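Local atomic coordinates of putative branched-chain amino acid ABC transporter, periplasmic branched-chain amino acid-binding protein (Pseudomonas protegens Pf-5, PDB entry 4RU0), a protein that probably binds a branched-chain amino acid or a related small solute in the periplasm and hands it to an ABC importer. Residues 161-166 and 287-292; 225-230 and 236-241. One frame throughout, in Å; residues are numbered along the deposited sequence.

Interaction 1 of 2, residues 161-166 and 287-292; sequences ASTLVN and LALTPY
Leu-289, on strand 287-290, reaches across to helix 157-172 and sets its CD1 methyl against Leu-164 and Thr-163. Of the three it has the most surface buried by the contact. Its chi1 of -61° sets CG beside the backbone N, and from there CD1 leads the approach: it lies 4.1 Å from Leu-164 CB and 4.4 Å from Thr-163 OG1. The methyl therefore sits against two consecutive residues of the helix.

Leu-164 meets it with the root of its side chain. With CG anti to the backbone N (chi1 -179°), the branch leads away from the leucine methyl, and only Leu-164 CD2 stays close, 4.4 Å from Leu-289 CD1. In Thr-163 it is OG1, not CG2, that faces the leucine. The hydroxyl is hydrogen-bonded to the carbonyl oxygen of Glu-160, three residues earlier; its contact with the leucine methyl is van der Waals. Phe-239 of strand 237-241 touches both leucines and adds an aromatic ring to the apolar surroundings. Just beyond the strand the chain turns: Thr-290 OG1 accepts from Tyr-292 N at 3.0 Å, an ST turn.

The arrangement is that of a helix packed on the face of the mixed sheet in the alpha/beta lobe of a periplasmic binding protein. All three touching residues are buried, yet the shared surface is small and the approaches are not tight. The contact is thus apolar and non-directional, and contributes a small part of the buried helix-sheet interface.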
loop_
_atom_site.group_PDB
_atom_site.type_symbol
_atom_site.label_atom_id
_atom_site.label_comp_id
_atom_site.label_asym_id
_atom_site.label_seq_id
_atom_site.Cartn_x
_atom_site.Cartn_y
_atom_site.Cartn_z
ATOM N N ALA A 161 -5.146 -0.861 11.127
ATOM C CA ALA A 161 -5.453 -0.652 12.534
ATOM C C ALA A 161 -5.566 -1.991 13.243
ATOM O O ALA A 161 -4.963 -2.192 14.297
ATOM C CB ALA A 161 -6.738 0.148 12.692
ATOM N N SER A 162 -6.322 -2.911 12.650
ATOM C CA SER A 162 -6.500 -4.232 13.242
ATOM C C SER A 162 -5.174 -4.979 13.401
ATOM O O SER A 162 -4.902 -5.521 14.465
ATOM C CB SER A 162 -7.468 -5.067 12.411
ATOM O OG SER A 162 -7.759 -6.294 13.061
ATOM N N THR A 163 -4.355 -5.004 12.350
ATOM C CA THR A 163 -3.049 -5.668 12.423
ATOM C C THR A 163 -2.146 -5.004 13.461
ATOM O O THR A 163 -1.398 -5.684 14.167
ATOM C CB THR A 163 -2.312 -5.672 11.067
ATOM O OG1 THR A 163 -1.925 -4.339 10.720
ATOM C CG2 THR A 163 -3.191 -6.231 9.982
ATOM N N LEU A 164 -2.212 -3.677 13.545
ATOM C CA LEU A 164 -1.463 -2.934 14.552
ATOM C C LEU A 164 -1.836 -3.440 15.943
ATOM O O LEU A 164 -0.965 -3.764 16.747
ATOM C CB LEU A 164 -1.731 -1.426 14.431
ATOM C CG LEU A 164 -1.030 -0.419 15.369
ATOM C CD1 LEU A 164 -1.849 -0.146 16.628
ATOM C CD2 LEU A 164 0.391 -0.881 15.722
ATOM N N VAL A 165 -3.135 -3.526 16.212
ATOM C CA VAL A 165 -3.627 -3.997 17.502
ATOM C C VAL A 165 -3.275 -5.471 17.730
ATOM O O VAL A 165 -2.897 -5.871 18.831
ATOM C CB VAL A 165 -5.155 -3.789 17.616
ATOM C CG1 VAL A 165 -5.733 -4.609 18.757
ATOM C CG2 VAL A 165 -5.477 -2.306 17.795
ATOM N N ASN A 166 -3.369 -6.274 16.678
ATOM C CA ASN A 166 -3.071 -7.694 16.795
ATOM C C ASN A 166 -1.599 -7.953 17.097
ATOM O O ASN A 166 -1.259 -8.921 17.785
ATOM C CB ASN A 166 -3.487 -8.435 15.530
ATOM C CG ASN A 166 -4.985 -8.520 15.385
ATOM O OD1 ASN A 166 -5.718 -8.205 16.323
ATOM N ND2 ASN A 166 -5.456 -8.945 14.212
ATOM N N LEU A 287 10.006 1.006 15.180
ATOM C CA LEU A 287 9.259 -0.033 14.477
ATOM C C LEU A 287 8.391 0.562 13.366
ATOM O O LEU A 287 7.987 1.728 13.437
ATOM C CB LEU A 287 8.375 -0.816 15.446
ATOM C CG LEU A 287 9.069 -1.466 16.644
ATOM C CD1 LEU A 287 8.089 -2.313 17.443
ATOM C CD2 LEU A 287 10.248 -2.290 16.177
ATOM N N ALA A 288 8.095 -0.241 12.347
ATOM C CA ALA A 288 7.180 0.191 11.293
ATOM C C ALA A 288 6.459 -0.994 10.666
ATOM O O ALA A 288 7.021 -2.084 10.558
ATOM C CB ALA A 288 7.929 0.976 10.230
ATOM N N LEU A 289 5.207 -0.776 10.270
ATOM C CA LEU A 289 4.439 -1.787 9.553
ATOM C C LEU A 289 4.734 -1.700 8.058
ATOM O O LEU A 289 5.009 -0.620 7.535
ATOM C CB LEU A 289 2.936 -1.610 9.808
ATOM C CG LEU A 289 2.448 -1.740 11.252
ATOM C CD1 LEU A 289 1.039 -1.173 11.399
ATOM C CD2 LEU A 289 2.483 -3.183 11.704
ATOM N N THR A 290 4.674 -2.832 7.366
ATOM C CA THR A 290 4.877 -2.836 5.919
ATOM C C THR A 290 4.163 -4.005 5.250
ATOM O O THR A 290 4.122 -5.108 5.798
ATOM C CB THR A 290 6.378 -2.897 5.551
ATOM O OG1 THR A 290 6.526 -2.934 4.127
ATOM C CG2 THR A 290 7.029 -4.134 6.147
ATOM N N PRO A 291 3.578 -3.757 4.069
ATOM C CA PRO A 291 3.021 -4.829 3.247
ATOM C C PRO A 291 4.030 -5.299 2.201
ATOM O O PRO A 291 3.767 -6.260 1.478
ATOM C CB PRO A 291 1.813 -4.165 2.593
ATOM C CG PRO A 291 2.264 -2.760 2.396
ATOM C CD PRO A 291 3.215 -2.432 3.543
ATOM N N TYR A 292 5.147 -4.597 2.110
ATOM C CA TYR A 292 6.235 -4.966 1.220
ATOM C C TYR A 292 7.613 -4.680 1.821
ATOM O O TYR A 292 8.238 -3.693 1.480
ATOM C CB TYR A 292 6.085 -4.281 -0.139
ATOM C CG TYR A 292 5.366 -2.957 -0.105
ATOM C CD1 TYR A 292 5.965 -1.847 0.432
ATOM C CD2 TYR A 292 4.096 -2.819 -0.627
ATOM C CE1 TYR A 292 5.329 -0.637 0.457
ATOM C CE2 TYR A 292 3.450 -1.616 -0.597
ATOM C CZ TYR A 292 4.074 -0.524 -0.051
ATOM O OH TYR A 292 3.447 0.687 -0.009
#

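Interaction 2 of 2, residues 225-230 and 236-241; sequences AQWRQI and DWVFLR
Both methyls of Val-238 touch helix 224-233, and each finds a different partner. With CG1 anti to the backbone N (chi1 172°), that methyl meets the far end of the Trp-227 indole, CH2 lying 4.2 Å from Val-238 CG1. The methyl approaches the ring obliquely. CG2 takes the other branch and packs against Ile-230, whose CG2 is 4.3 Å from Val-238 CG2, methyl against methyl.

The indole gets to the strand by its length. Trp-227 does not start out aimed at the strand, but a chi1 of -74° together with a chi2 of 99° swings the six-membered ring across until CH2 reaches the valine. Two neighbours help to define this pose. Ile-230 lays CD1 over one face of the indole, 3.5 Å above its plane and toward the rim, while NE1 is hydrogen-bonded to Gln-223 OE1, just ahead of the helix. Leu-240 follows more loosely, its CD1 4.8 Å from Trp-227 CZ2. Helix 246-256 also packs on the indole, through Ala-250, Thr-253 and Ala-254, and Ile-214 of strand 210-216 touches Ile-230.

Such apolar packing of a helix on the strand that follows it belongs to a beta-alpha-beta crossover, here strand 210-216, helix 224-233 and parallel strand 237-241, in the alpha/beta lobe of a periplasmic binding protein.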
loop_
_atom_site.group_PDB
_atom_site.type_symbol
_atom_site.label_atom_id
_atom_site.label_comp_id
_atom_site.label_asym_id
_atom_site.label_seq_id
_atom_site.Cartn_x
_atom_site.Cartn_y
_atom_site.Cartn_z
ATOM N N ALA A 225 3.806 19.857 22.184
ATOM C CA ALA A 225 2.600 19.660 22.982
ATOM C C ALA A 225 2.197 18.193 22.949
ATOM O O ALA A 225 1.895 17.598 23.986
ATOM C CB ALA A 225 1.473 20.540 22.479
ATOM N N GLN A 226 2.213 17.620 21.750
ATOM C CA GLN A 226 1.868 16.223 21.551
ATOM C C GLN A 226 2.740 15.294 22.398
ATOM O O GLN A 226 2.228 14.444 23.137
ATOM C CB GLN A 226 1.987 15.853 20.067
ATOM C CG GLN A 226 0.896 16.446 19.168
ATOM C CD GLN A 226 1.134 17.901 18.803
ATOM O OE1 GLN A 226 2.089 18.532 19.267
ATOM N NE2 GLN A 226 0.265 18.440 17.961
ATOM N N TRP A 227 4.055 15.463 22.315
ATOM C CA TRP A 227 4.955 14.553 23.021
ATOM C C TRP A 227 5.065 14.885 24.508
ATOM O O TRP A 227 5.488 14.046 25.302
ATOM C CB TRP A 227 6.326 14.547 22.348
ATOM C CG TRP A 227 6.249 13.797 21.060
ATOM C CD1 TRP A 227 6.114 14.324 19.803
ATOM C CD2 TRP A 227 6.226 12.378 20.906
ATOM N NE1 TRP A 227 6.036 13.314 18.874
ATOM C CE2 TRP A 227 6.102 12.109 19.524
ATOM C CE3 TRP A 227 6.310 11.304 21.800
ATOM C CZ2 TRP A 227 6.060 10.811 19.018
ATOM C CZ3 TRP A 227 6.267 10.015 21.295
ATOM C CH2 TRP A 227 6.144 9.780 19.915
ATOM N N ARG A 228 4.661 16.094 24.887
ATOM C CA ARG A 228 4.509 16.438 26.298
ATOM C C ARG A 228 3.318 15.666 26.858
ATOM O O ARG A 228 3.356 15.147 27.968
ATOM C CB ARG A 228 4.321 17.950 26.475
ATOM C CG ARG A 228 3.997 18.390 27.877
ATOM C CD ARG A 228 4.049 19.915 28.007
ATOM N NE ARG A 228 2.940 20.569 27.313
ATOM C CZ ARG A 228 3.053 21.287 26.195
ATOM N NH1 ARG A 228 4.240 21.466 25.622
ATOM N NH2 ARG A 228 1.973 21.842 25.657
ATOM N N GLN A 229 2.259 15.582 26.066
ATOM C CA GLN A 229 1.095 14.810 26.455
ATOM C C GLN A 229 1.447 13.327 26.586
ATOM O O GLN A 229 1.047 12.664 27.545
ATOM C CB GLN A 229 -0.029 14.994 25.447
ATOM C CG GLN A 229 -1.239 14.120 25.720
ATOM C CD GLN A 229 -2.361 14.369 24.734
ATOM O OE1 GLN A 229 -2.372 15.384 24.039
ATOM N NE2 GLN A 229 -3.304 13.435 24.655
ATOM N N ILE A 230 2.208 12.820 25.621
ATOM C CA ILE A 230 2.587 11.416 25.594
ATOM C C ILE A 230 3.489 11.058 26.773
ATOM O O ILE A 230 3.346 9.984 27.358
ATOM C CB ILE A 230 3.277 11.065 24.259
ATOM C CG1 ILE A 230 2.231 10.988 23.144
ATOM C CG2 ILE A 230 4.044 9.754 24.359
ATOM C CD1 ILE A 230 2.812 11.012 21.741
ATOM N N ASP A 236 1.720 2.659 26.506
ATOM C CA ASP A 236 2.555 1.483 26.278
ATOM C C ASP A 236 3.062 1.450 24.846
ATOM O O ASP A 236 4.151 0.957 24.583
ATOM C CB ASP A 236 1.776 0.202 26.591
ATOM C CG ASP A 236 1.225 0.189 28.012
ATOM O OD1 ASP A 236 0.062 0.610 28.212
ATOM O OD2 ASP A 236 1.956 -0.236 28.929
ATOM N N TRP A 237 2.268 1.984 23.921
ATOM C CA TRP A 237 2.645 2.018 22.508
ATOM C C TRP A 237 2.207 3.313 21.829
ATOM O O TRP A 237 1.187 3.902 22.194
ATOM C CB TRP A 237 2.043 0.825 21.762
ATOM C CG TRP A 237 2.543 -0.492 22.258
ATOM C CD1 TRP A 237 1.996 -1.251 23.250
ATOM C CD2 TRP A 237 3.693 -1.207 21.792
ATOM N NE1 TRP A 237 2.735 -2.394 23.436
ATOM C CE2 TRP A 237 3.783 -2.393 22.555
ATOM C CE3 TRP A 237 4.659 -0.961 20.808
ATOM C CZ2 TRP A 237 4.798 -3.336 22.360
ATOM C CZ3 TRP A 237 5.673 -1.900 20.615
ATOM C CH2 TRP A 237 5.731 -3.072 21.389
ATOM N N VAL A 238 2.982 3.751 20.842
ATOM C CA VAL A 238 2.545 4.833 19.969
ATOM C C VAL A 238 2.404 4.343 18.530
ATOM O O VAL A 238 3.351 3.824 17.929
ATOM C CB VAL A 238 3.512 6.035 20.002
ATOM C CG1 VAL A 238 3.123 7.057 18.932
ATOM C CG2 VAL A 238 3.503 6.684 21.381
ATOM N N PHE A 239 1.193 4.481 18.004
ATOM C CA PHE A 239 0.888 4.215 16.609
ATOM C C PHE A 239 1.159 5.510 15.836
ATOM O O PHE A 239 0.390 6.467 15.929
ATOM C CB PHE A 239 -0.569 3.763 16.467
ATOM C CG PHE A 239 -0.929 3.215 15.106
ATOM C CD1 PHE A 239 0.050 2.904 14.169
ATOM C CD2 PHE A 239 -2.258 3.009 14.769
ATOM C CE1 PHE A 239 -0.294 2.399 12.916
ATOM C CE2 PHE A 239 -2.609 2.503 13.523
ATOM C CZ PHE A 239 -1.620 2.196 12.593
ATOM N N LEU A 240 2.259 5.548 15.092
ATOM C CA LEU A 240 2.685 6.783 14.452
ATOM C C LEU A 240 2.146 6.896 13.034
ATOM O O LEU A 240 2.638 6.236 12.119
ATOM C CB LEU A 240 4.209 6.881 14.434
ATOM C CG LEU A 240 4.745 8.208 13.911
ATOM C CD1 LEU A 240 4.290 9.339 14.815
ATOM C CD2 LEU A 240 6.262 8.185 13.779
ATOM N N ARG A 241 1.202 7.795 12.834
ATOM C CA ARG A 241 0.542 7.930 11.554
ATOM C C ARG A 241 0.741 9.348 11.088
ATOM O O ARG A 241 -0.164 10.088 10.852
ATOM C CB ARG A 241 -0.933 7.593 11.676
ATOM C CG ARG A 241 -1.202 6.215 12.240
ATOM C CD ARG A 241 -2.573 5.693 11.876
ATOM N NE ARG A 241 -2.605 5.435 10.466
ATOM C CZ ARG A 241 -3.373 6.060 9.597
ATOM N NH1 ARG A 241 -3.272 5.759 8.326
ATOM N NH2 ARG A 241 -4.230 6.959 9.988
#

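Overall arrangement
The two contacts lie about 17 Å apart, centre to centre, and share one mixed sheet. Along the chain, interaction 2 falls wholly between the two halves of interaction 1. Strand 237-241 links them through its alternating side chains: Val-238 serves helix 224-233, while Phe-239 points to the other side of the sheet, where its CG is 3.6 Å from Leu-164 CG and its CE1 4.1 Å from Leu-289 CD1. Helices 157-172 and 224-233 thus cover opposite faces, giving a layered alpha/beta lobe. Arg-241, ending the same strand, bonds to the backbone of Tyr-192, a residue of the pocket occupied by pentaoxaheptadecane, so this scaffold extends toward the binding site.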